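Local structure of 3-ketosteroid-delta4-5alpha-dehydrogenase (Rhodococcus jostii, 4AT2) at residues Ile87-Gly92 with Thr126-Gly131; Gly480-Ala483 with Gly489-Leu492. The protein binds FAD and catalyses 4,5-dehydrogenation of 3-ketosteroids, introducing the double bond of the steroid A ring as part of steroid catabolism. All blocks are in the same frame, centred on the assembly; numbering follows the deposited sequence.

Contact 1. Residues Ile87-Gly92 with Thr126-Gly131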
loop_
_atom_site.group_PDB
_atom_site.type_symbol
_atom_site.label_atom_id
_atom_site.label_comp_id
_atom_site.label_asym_id
_atom_site.label_seq_id
_atom_site.Cartn_x
_atom_site.Cartn_y
_atom_site.Cartn_z
ATOM N N ILE A 87 -21.270 -12.659 6.767
ATOM C CA ILE A 87 -21.545 -12.211 5.409
ATOM C C ILE A 87 -22.040 -10.773 5.567
ATOM O O ILE A 87 -23.028 -10.538 6.266
ATOM C CB ILE A 87 -22.631 -13.076 4.723
ATOM C CG1 ILE A 87 -22.374 -14.576 4.939
ATOM C CG2 ILE A 87 -22.695 -12.742 3.232
ATOM C CD1 ILE A 87 -23.496 -15.473 4.438
ATOM N N TYR A 88 -21.315 -9.823 4.973
ATOM C CA TYR A 88 -21.578 -8.403 5.167
ATOM C C TYR A 88 -22.754 -7.939 4.308
ATOM O O TYR A 88 -22.605 -7.688 3.120
ATOM C CB TYR A 88 -20.311 -7.561 4.890
ATOM C CG TYR A 88 -20.424 -6.189 5.502
ATOM C CD1 TYR A 88 -20.018 -5.968 6.820
ATOM C CD2 TYR A 88 -20.993 -5.128 4.784
ATOM C CE1 TYR A 88 -20.156 -4.721 7.404
ATOM C CE2 TYR A 88 -21.131 -3.867 5.361
ATOM C CZ TYR A 88 -20.723 -3.680 6.671
ATOM O OH TYR A 88 -20.879 -2.456 7.264
ATOM N N LEU A 89 -23.931 -7.834 4.919
ATOM C CA LEU A 89 -25.158 -7.530 4.182
ATOM C C LEU A 89 -25.965 -6.483 4.921
ATOM O O LEU A 89 -25.856 -6.366 6.135
ATOM C CB LEU A 89 -25.994 -8.801 4.010
ATOM C CG LEU A 89 -25.299 -9.983 3.324
ATOM C CD1 LEU A 89 -26.175 -11.209 3.443
ATOM C CD2 LEU A 89 -24.998 -9.675 1.856
ATOM N N GLY A 90 -26.781 -5.721 4.196
ATOM C CA GLY A 90 -27.554 -4.672 4.847
ATOM C C GLY A 90 -28.506 -3.998 3.896
ATOM O O GLY A 90 -28.886 -4.575 2.865
ATOM N N GLY A 91 -28.895 -2.781 4.269
ATOM C CA GLY A 91 -29.856 -1.994 3.506
ATOM C C GLY A 91 -31.301 -2.300 3.840
ATOM O O GLY A 91 -32.215 -1.871 3.125
ATOM N N GLY A 92 -31.506 -3.060 4.916
ATOM C CA GLY A 92 -32.848 -3.458 5.348
ATOM C C GLY A 92 -33.199 -4.912 5.087
ATOM O O GLY A 92 -34.259 -5.204 4.544
ATOM N N THR A 126 -21.518 0.855 -4.349
ATOM C CA THR A 126 -22.908 1.283 -4.603
ATOM C C THR A 126 -23.744 0.098 -5.091
ATOM O O THR A 126 -24.832 -0.186 -4.560
ATOM C CB THR A 126 -22.978 2.468 -5.594
ATOM O OG1 THR A 126 -22.185 3.544 -5.089
ATOM C CG2 THR A 126 -24.415 2.978 -5.754
ATOM N N ASP A 127 -23.199 -0.609 -6.074
ATOM C CA ASP A 127 -23.825 -1.788 -6.648
ATOM C C ASP A 127 -24.068 -2.887 -5.592
ATOM O O ASP A 127 -25.155 -3.453 -5.509
ATOM C CB ASP A 127 -22.923 -2.290 -7.780
ATOM C CG ASP A 127 -23.415 -3.562 -8.398
ATOM O OD1 ASP A 127 -24.475 -3.530 -9.051
ATOM O OD2 ASP A 127 -22.718 -4.582 -8.269
ATOM N N TYR A 128 -23.048 -3.176 -4.789
ATOM C CA TYR A 128 -23.152 -4.162 -3.718
ATOM C C TYR A 128 -24.250 -3.785 -2.724
ATOM O O TYR A 128 -25.007 -4.652 -2.259
ATOM C CB TYR A 128 -21.797 -4.235 -3.011
ATOM C CG TYR A 128 -21.664 -5.310 -1.954
ATOM C CD1 TYR A 128 -21.405 -6.635 -2.301
ATOM C CD2 TYR A 128 -21.753 -4.982 -0.599
ATOM C CE1 TYR A 128 -21.261 -7.615 -1.323
ATOM C CE2 TYR A 128 -21.614 -5.948 0.380
ATOM C CZ TYR A 128 -21.366 -7.256 0.014
ATOM O OH TYR A 128 -21.223 -8.207 0.991
ATOM N N CYS A 129 -24.337 -2.499 -2.395
ATOM C CA CYS A 129 -25.327 -2.042 -1.417
ATOM C C CYS A 129 -26.750 -2.086 -1.973
ATOM O O CYS A 129 -27.692 -2.502 -1.281
ATOM C CB CYS A 129 -24.988 -0.631 -0.935
ATOM S SG CYS A 129 -23.507 -0.624 0.087
ATOM N N GLU A 130 -26.909 -1.653 -3.217
ATOM C CA GLU A 130 -28.231 -1.641 -3.832
ATOM C C GLU A 130 -28.800 -3.049 -4.013
ATOM O O GLU A 130 -30.025 -3.236 -4.001
ATOM C CB GLU A 130 -28.214 -0.879 -5.157
ATOM C CG GLU A 130 -27.957 0.614 -5.013
ATOM C CD GLU A 130 -29.028 1.377 -4.231
ATOM O OE1 GLU A 130 -30.215 0.969 -4.224
ATOM O OE2 GLU A 130 -28.680 2.419 -3.630
ATOM N N GLY A 131 -27.918 -4.037 -4.169
ATOM C CA GLY A 131 -28.353 -5.422 -4.360
ATOM C C GLY A 131 -28.315 -6.284 -3.104
ATOM O O GLY A 131 -28.539 -7.495 -3.181
#

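Contact 2. Residues Gly480-Ala483 with Gly489-Leu492. With FAD (flavin-adenine dinucleotide), chain D.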
loop_
_atom_site.group_PDB
_atom_site.type_symbol
_atom_site.label_atom_id
_atom_site.label_comp_id
_atom_site.label_asym_id
_atom_site.label_seq_id
_atom_site.Cartn_x
_atom_site.Cartn_y
_atom_site.Cartn_z
ATOM N N GLY A 480 -12.173 -6.525 -4.308
ATOM C CA GLY A 480 -13.635 -6.500 -4.104
ATOM C C GLY A 480 -14.102 -5.201 -3.478
ATOM O O GLY A 480 -13.666 -4.112 -3.873
ATOM N N VAL A 481 -14.984 -5.296 -2.489
ATOM C CA VAL A 481 -15.455 -4.066 -1.854
ATOM C C VAL A 481 -14.362 -3.380 -1.026
ATOM O O VAL A 481 -14.305 -2.156 -1.004
ATOM C CB VAL A 481 -16.770 -4.258 -1.063
ATOM C CG1 VAL A 481 -17.885 -4.699 -2.014
ATOM C CG2 VAL A 481 -16.599 -5.261 0.077
ATOM N N CYS A 482 -13.493 -4.150 -0.373
ATOM C CA CYS A 482 -12.445 -3.544 0.467
ATOM C C CYS A 482 -11.245 -3.064 -0.329
ATOM O O CYS A 482 -10.625 -3.846 -1.055
ATOM C CB CYS A 482 -11.955 -4.522 1.541
ATOM S SG CYS A 482 -13.223 -5.010 2.716
ATOM N N ALA A 483 -10.893 -1.795 -0.143
ATOM C CA ALA A 483 -9.693 -1.210 -0.767
ATOM C C ALA A 483 -8.560 -0.976 0.236
ATOM O O ALA A 483 -7.424 -0.731 -0.166
ATOM C CB ALA A 483 -10.040 0.096 -1.479
ATOM N N GLY A 489 -17.021 -10.241 7.181
ATOM C CA GLY A 489 -18.136 -10.592 6.304
ATOM C C GLY A 489 -18.001 -10.061 4.892
ATOM O O GLY A 489 -18.739 -10.474 4.009
ATOM N N THR A 490 -17.082 -9.126 4.665
ATOM C CA THR A 490 -16.995 -8.512 3.338
ATOM C C THR A 490 -16.417 -9.466 2.315
ATOM O O THR A 490 -16.694 -9.331 1.124
ATOM C CB THR A 490 -16.167 -7.212 3.330
ATOM O OG1 THR A 490 -14.889 -7.461 3.929
ATOM C CG2 THR A 490 -16.899 -6.108 4.100
ATOM N N SER A 491 -15.623 -10.429 2.765
ATOM C CA SER A 491 -15.032 -11.363 1.822
ATOM C C SER A 491 -16.028 -12.434 1.373
ATOM O O SER A 491 -16.175 -12.689 0.163
ATOM C CB SER A 491 -13.766 -11.994 2.379
ATOM O OG SER A 491 -13.169 -12.735 1.332
ATOM N N LEU A 492 -16.724 -13.062 2.320
ATOM C CA LEU A 492 -17.800 -13.992 1.940
ATOM C C LEU A 492 -18.950 -13.248 1.249
ATOM O O LEU A 492 -19.577 -13.780 0.324
ATOM C CB LEU A 492 -18.327 -14.784 3.150
ATOM C CG LEU A 492 -17.343 -15.725 3.867
ATOM C CD1 LEU A 492 -18.089 -16.627 4.848
ATOM C CD2 LEU A 492 -16.478 -16.534 2.911
HETATM P PA FAD D . -11.817 -20.050 -1.127
HETATM O O1A FAD D . -13.085 -20.164 -0.376
HETATM O O2A FAD D . -10.555 -20.365 -0.441
HETATM O O5B FAD D . -11.936 -20.970 -2.433
HETATM C C5B FAD D . -10.877 -21.024 -3.394
HETATM C C4B FAD D . -10.757 -22.469 -3.909
HETATM O O4B FAD D . -9.794 -22.409 -4.983
HETATM C C3B FAD D . -10.157 -23.368 -2.821
HETATM O O3B FAD D . -10.997 -24.537 -2.652
HETATM C C2B FAD D . -8.767 -23.723 -3.362
HETATM O O2B FAD D . -8.390 -25.068 -2.965
HETATM C C1B FAD D . -8.980 -23.618 -4.871
HETATM N N9A FAD D . -7.739 -23.373 -5.639
HETATM C C8A FAD D . -6.654 -22.673 -5.285
HETATM N N7A FAD D . -5.788 -22.711 -6.295
HETATM C C5A FAD D . -6.336 -23.427 -7.296
HETATM C C6A FAD D . -5.920 -23.789 -8.535
HETATM N N6A FAD D . -4.722 -23.388 -8.959
HETATM N N1A FAD D . -6.685 -24.537 -9.349
HETATM C C2A FAD D . -7.942 -24.952 -8.936
HETATM N N3A FAD D . -8.360 -24.580 -7.661
HETATM C C4A FAD D . -7.543 -23.830 -6.876
HETATM N N1 FAD D . -14.312 -13.660 5.596
HETATM C C2 FAD D . -15.619 -13.241 5.770
HETATM O O2 FAD D . -16.120 -12.492 4.943
HETATM N N3 FAD D . -16.357 -13.674 6.881
HETATM C C4 FAD D . -15.768 -14.500 7.840
HETATM O O4 FAD D . -16.444 -14.848 8.812
HETATM C C4X FAD D . -14.443 -14.918 7.666
HETATM N N5 FAD D . -13.832 -15.701 8.588
HETATM C C5X FAD D . -12.500 -15.894 8.516
HETATM C C6 FAD D . -11.814 -16.478 9.585
HETATM C C7 FAD D . -10.436 -16.698 9.515
HETATM C C7M FAD D . -9.797 -17.290 10.623
HETATM C C8 FAD D . -9.724 -16.317 8.358
HETATM C C8M FAD D . -8.335 -16.517 8.217
HETATM C C9 FAD D . -10.415 -15.746 7.287
HETATM C C9A FAD D . -11.795 -15.510 7.370
HETATM N N10 FAD D . -12.466 -14.924 6.348
HETATM C C10 FAD D . -13.722 -14.499 6.547
HETATM C "C1'" FAD D . -11.896 -14.798 4.981
HETATM C "C2'" FAD D . -12.587 -15.794 4.037
HETATM O "O2'" FAD D . -12.489 -17.076 4.663
HETATM C "C3'" FAD D . -11.892 -15.831 2.666
HETATM O "O3'" FAD D . -11.397 -14.538 2.278
HETATM C "C4'" FAD D . -12.875 -16.352 1.604
HETATM O "O4'" FAD D . -13.348 -17.640 2.025
HETATM C "C5'" FAD D . -12.182 -16.484 0.246
HETATM O "O5'" FAD D . -13.164 -16.894 -0.726
HETATM P P FAD D . -12.692 -17.433 -2.171
HETATM O O1P FAD D . -11.899 -16.412 -2.864
HETATM O O2P FAD D . -13.896 -18.033 -2.836
HETATM O O3P FAD D . -11.586 -18.557 -1.758
#

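Contact 1. Residues Ile87-Gly92 with Thr126-Gly131
Y128 reaches from the helix 122-130 to the end of the strand 87-88 and gives its hydroxyl to the backbone of Y88, a helix-to-strand tie inside the FAD-binding fold. The chi1 of -174° swings the ring off the helix, CG lying opposite the main-chain nitrogen, and carries OH to within 2.6 Å of Y88 O. The bond is bent at the acceptor, with a C=O...OH angle of 145°, and the hydroxyl lies 15° from the carbonyl plane. The carbonyl sits at the edge of the Y128 ring, near its plane. Tyrosine suits this place because its length carries a donor to a buried carbonyl while its ring fills the approach, with F497 and Y498 of the helix 490-507 beside it. A phenylalanine here would probably keep much of that packing but leave Y88 O without this donor. L89, crossing the Y128 side chain at about a right angle, brings CD2 to 4.1 Å from Y128 OH, so carbon lies beside the bonded hydroxyl. The remainder is looser. E130 is exposed and its side chain starts away from the strand, and the partly exposed G91 and G92 have positive phi, which favours glycine. The phenol of Y88 is held by E170 and R184. At the other end of that side chain, Y88 CB stands 4.1 Å from Y128 OH.

Contact 2. Residues Gly480-Ala483 with Gly489-Leu492
C482 SG lies only 3.2 Å from T490 OG1, a close sulfur-oxygen approach in a buried contact whose other touches are nonpolar. The threonine hydroxyl has its hydrogen-bond partner in the preceding turn, at the carbonyl of A487. A chi1 of 53° sets OG1 between the backbone N and the carbonyl carbon, where it can turn back to that turn, and the sulfur comes close to the same oxygen. Next to it, V481 CG2 packs on T490 CB at 3.8 Å, and the two side chains cross obliquely. Valine and cysteine suit the loop because both are compact: V481 covers the carbon side of the threonine and also touches I125 and Y128, while C482 fits beside the hydroxyl. T490 can serve both neighbours because its branched CB carries a methyl as well as an oxygen.

Ligand contacts come from the neighbouring residues. G489, the N-cap residue of the helix 490-507, lines both the flavin and the steroid pockets, its N making a weak hydrogen bond to the bound 4-androstene-3,17-dione; its backbone angles would press a CB against the preceding carbonyl O, so glycine is called for. S491 points away from the loop, and its OG is hydrogen-bonded to FAD O3' at 2.7 Å and also to R476. The amide of L492 gives FAD O2 a nearly straight bond of 2.8 Å, with an angle of 175° at the hydrogen. L492 CG makes van der Waals contact with FAD C2, 3.6 Å away. The helix N terminus directed at the pyrimidine carbonyl O2 would probably help stabilise negative charge on a reduced flavin, an arrangement characteristic of many flavoproteins, here forming part of the FAD-binding site.

From the N terminus, the chain forms the strand 87-88, passes through the helices 94-98 and 105-115, and closes contact 1 on the helix 122-130. Much later, beyond the strand 471-473, contact 2 closes a short loop as 480-483 meets the start of the helix 490-507. The two closures follow in series, neither nested nor crossed, with centres about 11 Å apart. They nevertheless touch in space: Y88 N lies 2.8 Å from G489 O, probably as a hydrogen bond, and Y128 CG packs against V481 CG1 at 3.8 Å. Together they join the strand 87-88 and the helix 122-130 to the flavin-facing end of the helix 490-507.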